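PDB 5Y9D: acyl-coenzyme A oxidase 1 from Yarrowia lipolytica, which oxidises 2,3-saturated acyl-CoAs with FAD and molecular oxygen to (2E)-enoyl-CoAs and hydrogen peroxide in peroxisomal fatty acid beta-oxidation. Local coordinates for residues A[88-98]-A[117-128]. Sequence-based numbering, arbitrary orientation.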
ATOM      1  N   ARG A  88      -7.883   9.127  20.268  1.00 25.06           N
ATOM      2  CA  ARG A  88      -8.668   8.232  21.112  1.00 27.27           C
ATOM      3  C   ARG A  88      -9.814   9.005  21.725  1.00 27.92           C
ATOM      4  O   ARG A  88     -10.953   8.585  21.643  1.00 26.38           O
ATOM      5  CB  ARG A  88      -7.807   7.644  22.226  1.00 25.76           C
ATOM      6  CG  ARG A  88      -6.921   6.495  21.800  1.00 24.90           C
ATOM      7  CD  ARG A  88      -7.692   5.272  21.376  1.00 25.21           C
ATOM      8  NE  ARG A  88      -6.795   4.179  20.963  1.00 25.23           N
ATOM      9  CZ  ARG A  88      -6.308   3.257  21.784  1.00 25.98           C
ATOM     10  NH1 ARG A  88      -5.508   2.310  21.323  1.00 27.54           N
ATOM     11  NH2 ARG A  88      -6.596   3.275  23.083  1.00 27.19           N
ATOM     12  N   LYS A  89      -9.472  10.173  22.275  1.00 29.20           N
ATOM     13  CA  LYS A  89     -10.410  11.030  22.965  1.00 29.00           C
ATOM     14  C   LYS A  89     -11.407  11.670  22.014  1.00 26.38           C
ATOM     15  O   LYS A  89     -12.608  11.687  22.290  1.00 24.78           O
ATOM     16  CB  LYS A  89      -9.647  12.102  23.759  1.00 30.77           C
ATOM     17  CG  LYS A  89     -10.540  13.188  24.326  1.00 31.94           C
ATOM     18  CD  LYS A  89      -9.775  14.114  25.236  1.00 34.62           C
ATOM     19  CE  LYS A  89     -10.576  15.372  25.516  1.00 39.02           C
ATOM     20  NZ  LYS A  89     -10.556  15.684  26.974  1.00 42.19           N
ATOM     21  N   GLN A  90     -10.942  12.204  20.899  1.00 26.28           N
ATOM     22  CA  GLN A  90     -11.884  12.883  20.005  1.00 28.18           C
ATOM     23  C   GLN A  90     -12.814  11.929  19.247  1.00 24.74           C
ATOM     24  O   GLN A  90     -13.919  12.283  18.892  1.00 23.40           O
ATOM     25  CB  GLN A  90     -11.157  13.791  19.048  1.00 34.78           C
ATOM     26  CG  GLN A  90     -10.470  13.047  17.919  1.00 41.88           C
ATOM     27  CD  GLN A  90      -9.419  13.904  17.211  1.00 47.86           C
ATOM     28  OE1 GLN A  90      -9.116  15.043  17.642  1.00 46.81           O
ATOM     29  NE2 GLN A  90      -8.868  13.365  16.115  1.00 45.85           N
ATOM     30  N   THR A  91     -12.372  10.712  19.020  1.00 23.40           N
ATOM     31  CA  THR A  91     -13.236   9.684  18.497  1.00 23.02           C
ATOM     32  C   THR A  91     -14.390   9.420  19.489  1.00 25.54           C
ATOM     33  O   THR A  91     -15.548   9.242  19.076  1.00 24.02           O
ATOM     34  CB  THR A  91     -12.428   8.418  18.224  1.00 23.12           C
ATOM     35  OG1 THR A  91     -11.336   8.729  17.341  1.00 22.30           O
ATOM     36  CG2 THR A  91     -13.274   7.345  17.609  1.00 22.87           C
ATOM     37  N   MET A  92     -14.094   9.431  20.790  1.00 27.56           N
ATOM     38  CA  MET A  92     -15.154   9.243  21.783  1.00 29.90           C
ATOM     39  C   MET A  92     -16.159  10.362  21.768  1.00 27.09           C
ATOM     40  O   MET A  92     -17.338  10.111  21.794  1.00 25.24           O
ATOM     41  CB  MET A  92     -14.613   9.102  23.200  1.00 32.80           C
ATOM     42  CG  MET A  92     -14.740   7.704  23.722  1.00 37.87           C
ATOM     43  SD  MET A  92     -16.419   7.073  23.703  1.00 44.51           S
ATOM     44  CE  MET A  92     -16.335   5.813  22.449  1.00 47.08           C
ATOM     45  N   GLU A  93     -15.689  11.598  21.758  1.00 26.11           N
ATOM     46  CA  GLU A  93     -16.593  12.729  21.556  1.00 27.27           C
ATOM     47  C   GLU A  93     -17.436  12.565  20.263  1.00 26.37           C
ATOM     48  O   GLU A  93     -18.668  12.808  20.269  1.00 24.28           O
ATOM     49  CB  GLU A  93     -15.809  14.040  21.471  1.00 27.95           C
ATOM     50  CG  GLU A  93     -15.052  14.394  22.721  1.00 30.71           C
ATOM     51  CD  GLU A  93     -14.050  15.508  22.511  1.00 35.88           C
ATOM     52  OE1 GLU A  93     -13.686  15.760  21.334  1.00 37.73           O
ATOM     53  OE2 GLU A  93     -13.620  16.130  23.524  1.00 40.34           O
ATOM     54  N   ARG A  94     -16.784  12.187  19.159  1.00 24.61           N
ATOM     55  CA  ARG A  94     -17.506  12.050  17.883  1.00 26.24           C
ATOM     56  C   ARG A  94     -18.561  10.960  17.943  1.00 26.15           C
ATOM     57  O   ARG A  94     -19.679  11.154  17.511  1.00 30.22           O
ATOM     58  CB  ARG A  94     -16.552  11.882  16.705  1.00 27.03           C
ATOM     59  CG  ARG A  94     -15.723  13.146  16.498  1.00 27.98           C
ATOM     60  CD  ARG A  94     -14.609  12.969  15.506  1.00 30.20           C
ATOM     61  NE  ARG A  94     -13.635  14.050  15.586  1.00 33.86           N
ATOM     62  CZ  ARG A  94     -12.557  14.156  14.813  1.00 37.11           C
ATOM     63  NH1 ARG A  94     -12.309  13.261  13.864  1.00 39.09           N
ATOM     64  NH2 ARG A  94     -11.720  15.168  14.990  1.00 38.82           N
ATOM     65  N   VAL A  95     -18.227   9.830  18.528  1.00 26.97           N
ATOM     66  CA  VAL A  95     -19.214   8.784  18.769  1.00 26.58           C
ATOM     67  C   VAL A  95     -20.413   9.329  19.555  1.00 25.42           C
ATOM     68  O   VAL A  95     -21.552   9.073  19.191  1.00 26.23           O
ATOM     69  CB  VAL A  95     -18.597   7.569  19.526  1.00 26.28           C
ATOM     70  CG1 VAL A  95     -19.686   6.577  19.949  1.00 25.88           C
ATOM     71  CG2 VAL A  95     -17.582   6.877  18.663  1.00 25.30           C
ATOM     72  N   ALA A  96     -20.159  10.090  20.610  1.00 23.21           N
ATOM     73  CA  ALA A  96     -21.244  10.708  21.371  1.00 23.66           C
ATOM     74  C   ALA A  96     -22.170  11.567  20.528  1.00 25.69           C
ATOM     75  O   ALA A  96     -23.372  11.462  20.627  1.00 29.15           O
ATOM     76  CB  ALA A  96     -20.685  11.513  22.525  1.00 22.67           C
ATOM     77  N   ALA A  97     -21.596  12.384  19.656  1.00 29.32           N
ATOM     78  CA  ALA A  97     -22.346  13.343  18.834  1.00 28.07           C
ATOM     79  C   ALA A  97     -23.184  12.674  17.760  1.00 29.82           C
ATOM     80  O   ALA A  97     -24.203  13.255  17.349  1.00 31.49           O
ATOM     81  CB  ALA A  97     -21.396  14.329  18.179  1.00 26.40           C
ATOM     82  N   LEU A  98     -22.756  11.489  17.305  1.00 28.14           N
ATOM     83  CA  LEU A  98     -23.510  10.703  16.324  1.00 29.21           C
ATOM     84  C   LEU A  98     -24.598   9.838  16.965  1.00 27.94           C
ATOM     85  O   LEU A  98     -25.477   9.327  16.279  1.00 27.97           O
ATOM     86  CB  LEU A  98     -22.573   9.794  15.508  1.00 31.60           C
ATOM     87  CG  LEU A  98     -21.612  10.530  14.570  1.00 34.20           C
ATOM     88  CD1 LEU A  98     -20.501   9.579  14.146  1.00 35.54           C
ATOM     89  CD2 LEU A  98     -22.352  11.112  13.356  1.00 32.47           C
ATOM     90  N   HIS A 117     -19.444   9.098   6.410  1.00 39.05           N
ATOM     91  CA  HIS A 117     -18.542   9.635   7.424  1.00 35.07           C
ATOM     92  C   HIS A 117     -17.182   8.944   7.392  1.00 32.25           C
ATOM     93  O   HIS A 117     -16.164   9.557   7.714  1.00 29.94           O
ATOM     94  CB  HIS A 117     -19.201   9.501   8.776  1.00 38.70           C
ATOM     95  CG  HIS A 117     -18.425  10.106   9.890  1.00 39.30           C
ATOM     96  ND1 HIS A 117     -17.615  11.206   9.723  1.00 43.18           N
ATOM     97  CD2 HIS A 117     -18.333   9.764  11.190  1.00 41.90           C
ATOM     98  CE1 HIS A 117     -17.055  11.520  10.875  1.00 41.64           C
ATOM     99  NE2 HIS A 117     -17.470  10.655  11.779  1.00 45.99           N
ATOM    100  N   GLY A 118     -17.166   7.683   6.964  1.00 30.98           N
ATOM    101  CA  GLY A 118     -15.933   6.891   6.866  1.00 28.31           C
ATOM    102  C   GLY A 118     -15.024   7.338   5.748  1.00 29.15           C
ATOM    103  O   GLY A 118     -13.838   7.000   5.732  1.00 28.76           O
ATOM    104  N   MET A 119     -15.562   8.095   4.794  1.00 27.89           N
ATOM    105  CA  MET A 119     -14.706   8.730   3.796  1.00 30.54           C
ATOM    106  C   MET A 119     -13.542   9.498   4.369  1.00 26.67           C
ATOM    107  O   MET A 119     -12.529   9.554   3.733  1.00 26.47           O
ATOM    108  CB  MET A 119     -15.469   9.754   2.970  1.00 35.28           C
ATOM    109  CG  MET A 119     -16.565   9.162   2.134  1.00 39.80           C
ATOM    110  SD  MET A 119     -17.223  10.488   1.150  1.00 43.10           S
ATOM    111  CE  MET A 119     -15.972  10.465  -0.116  1.00 42.72           C
ATOM    112  N   VAL A 120     -13.741  10.161   5.505  1.00 26.33           N
ATOM    113  CA  VAL A 120     -12.746  11.081   6.100  1.00 28.30           C
ATOM    114  C   VAL A 120     -12.396  10.801   7.568  1.00 28.15           C
ATOM    115  O   VAL A 120     -11.460  11.398   8.090  1.00 29.71           O
ATOM    116  CB  VAL A 120     -13.179  12.571   6.024  1.00 25.90           C
ATOM    117  CG1 VAL A 120     -13.166  13.046   4.594  1.00 25.93           C
ATOM    118  CG2 VAL A 120     -14.558  12.775   6.610  1.00 26.33           C
ATOM    119  N   ASP A 121     -13.156   9.927   8.226  1.00 26.54           N
ATOM    120  CA  ASP A 121     -12.880   9.565   9.618  1.00 26.02           C
ATOM    121  C   ASP A 121     -13.169   8.092   9.872  1.00 25.50           C
ATOM    122  O   ASP A 121     -14.191   7.718  10.411  1.00 25.04           O
ATOM    123  CB  ASP A 121     -13.681  10.433  10.584  1.00 26.66           C
ATOM    124  CG  ASP A 121     -13.288  10.196  12.032  1.00 29.12           C
ATOM    125  OD1 ASP A 121     -12.396   9.353  12.274  1.00 35.65           O
ATOM    126  OD2 ASP A 121     -13.869  10.821  12.940  1.00 28.05           O
ATOM    127  N   MET A 122     -12.227   7.250   9.509  1.00 27.09           N
ATOM    128  CA  MET A 122     -12.393   5.851   9.755  1.00 27.96           C
ATOM    129  C   MET A 122     -12.385   5.458  11.238  1.00 26.66           C
ATOM    130  O   MET A 122     -13.068   4.502  11.588  1.00 27.17           O
ATOM    131  CB  MET A 122     -11.398   5.051   8.902  1.00 32.84           C
ATOM    132  CG  MET A 122     -11.981   4.748   7.498  1.00 32.52           C
ATOM    133  SD  MET A 122     -10.820   4.282   6.185  1.00 37.22           S
ATOM    134  CE  MET A 122     -10.549   5.818   5.285  1.00 38.50           C
ATOM    135  N   SER A 123     -11.692   6.186  12.120  1.00 24.27           N
ATOM    136  CA  SER A 123     -11.635   5.769  13.515  1.00 22.91           C
ATOM    137  C   SER A 123     -13.048   5.828  14.182  1.00 23.71           C
ATOM    138  O   SER A 123     -13.481   4.868  14.826  1.00 21.02           O
ATOM    139  CB  SER A 123     -10.586   6.585  14.278  1.00 24.19           C
ATOM    140  OG  SER A 123      -9.240   6.223  13.909  1.00 24.79           O
ATOM    141  N   THR A 124     -13.783   6.923  13.987  1.00 24.55           N
ATOM    142  CA  THR A 124     -15.114   7.065  14.605  1.00 24.81           C
ATOM    143  C   THR A 124     -16.093   6.092  13.954  1.00 26.21           C
ATOM    144  O   THR A 124     -17.000   5.554  14.591  1.00 25.73           O
ATOM    145  CB  THR A 124     -15.703   8.462  14.395  1.00 25.58           C
ATOM    146  OG1 THR A 124     -14.858   9.457  14.975  1.00 25.53           O
ATOM    147  CG2 THR A 124     -17.105   8.541  15.008  1.00 26.50           C
ATOM    148  N   ARG A 125     -15.935   5.896  12.662  1.00 24.83           N
ATOM    149  CA  ARG A 125     -16.795   4.986  11.992  1.00 26.70           C
ATOM    150  C   ARG A 125     -16.658   3.602  12.647  1.00 25.53           C
ATOM    151  O   ARG A 125     -17.629   3.034  13.085  1.00 23.39           O
ATOM    152  CB  ARG A 125     -16.463   4.986  10.504  1.00 29.85           C
ATOM    153  CG  ARG A 125     -17.442   4.218   9.655  1.00 33.18           C
ATOM    154  CD  ARG A 125     -16.961   2.791   9.408  1.00 34.61           C
ATOM    155  NE  ARG A 125     -18.024   2.040   8.748  1.00 37.26           N
ATOM    156  CZ  ARG A 125     -18.318   2.127   7.458  1.00 32.64           C
ATOM    157  NH1 ARG A 125     -17.627   2.929   6.683  1.00 29.65           N
ATOM    158  NH2 ARG A 125     -19.318   1.407   6.956  1.00 34.74           N
ATOM    159  N   THR A 126     -15.436   3.109  12.813  1.00 26.41           N
ATOM    160  CA  THR A 126     -15.242   1.803  13.423  1.00 25.95           C
ATOM    161  C   THR A 126     -15.702   1.747  14.887  1.00 27.54           C
ATOM    162  O   THR A 126     -16.331   0.748  15.324  1.00 23.84           O
ATOM    163  CB  THR A 126     -13.778   1.415  13.355  1.00 25.81           C
ATOM    164  OG1 THR A 126     -13.374   1.433  11.997  1.00 27.89           O
ATOM    165  CG2 THR A 126     -13.543   0.025  13.915  1.00 25.96           C
ATOM    166  N   ARG A 127     -15.382   2.812  15.636  1.00 26.85           N
ATOM    167  CA  ARG A 127     -15.642   2.823  17.067  1.00 28.10           C
ATOM    168  C   ARG A 127     -17.146   2.870  17.358  1.00 28.40           C
ATOM    169  O   ARG A 127     -17.624   2.382  18.368  1.00 30.00           O
ATOM    170  CB  ARG A 127     -14.917   3.976  17.757  1.00 28.79           C
ATOM    171  CG  ARG A 127     -14.934   3.865  19.280  1.00 28.96           C
ATOM    172  CD  ARG A 127     -13.617   4.302  19.856  1.00 28.74           C
ATOM    173  NE  ARG A 127     -13.631   4.400  21.303  1.00 28.36           N
ATOM    174  CZ  ARG A 127     -12.900   5.264  22.013  1.00 29.81           C
ATOM    175  NH1 ARG A 127     -12.085   6.152  21.424  1.00 27.62           N
ATOM    176  NH2 ARG A 127     -12.982   5.241  23.337  1.00 30.21           N
ATOM    177  N   LEU A 128     -17.896   3.446  16.458  1.00 28.24           N
ATOM    178  CA  LEU A 128     -19.326   3.412  16.580  1.00 28.95           C
ATOM    179  C   LEU A 128     -19.839   2.055  16.120  1.00 27.46           C
ATOM    180  O   LEU A 128     -20.757   1.467  16.676  1.00 25.83           O
ATOM    181  CB  LEU A 128     -19.904   4.512  15.707  1.00 30.27           C
ATOM    182  CG  LEU A 128     -21.403   4.690  15.752  1.00 32.30           C
ATOM    183  CD1 LEU A 128     -21.869   4.846  17.180  1.00 34.28           C
ATOM    184  CD2 LEU A 128     -21.752   5.914  14.928  1.00 34.29           C
TER
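R94 and D121 form a salt bridge at the N-cap of helix 122-128, which crosses helix 88-98 at -61° in the all-helical N-terminal domain of the acyl-CoA oxidase fold. R94 NH1 lies 3.0 Å from D121 OD2, which sits in the guanidinium plane but is met from above the carboxylate. T124 OG1 donates to the same OD2 from the opposite face, while D121 OD1 caps T124 N at 3.3 Å; aspartate suits this place because its two oxygens serve both helix end and arginine. R94 extends past T124 and also pairs with D79.

At the other end R127, its CG anti to the backbone N (chi1 -169°), reaches over helix 88-98 and gives NH1 to R88 O at 2.7 Å in a bent bond. M92 CG and CE cover its guanidinium, CE lying 3.3 Å from R127 NE. D266 pairs with NE, and Y686 of the second subunit accepts from NH2, so this long, many-donor side chain ties two helices to the dimer interface. Truncating R127 to alanine would probably leave R88 O and the D266 carboxylate without this donor, and M92 without the flat group it packs on.

Between these polar ends, small threonines suit the crossing, T91 and T124 having CA atoms 5.1 Å apart. T124 fits as a knob among T91, R94, V95 and L98. The S123 side chain is about 9 Å from the bound FAD, so this is packing beside the flavin site. Branched aliphatic chains fill the rest: V95 CG1 meets L128 CD1, and L98 CD1 touches T124 CG2 and, at 3.7 Å, H117 CD2.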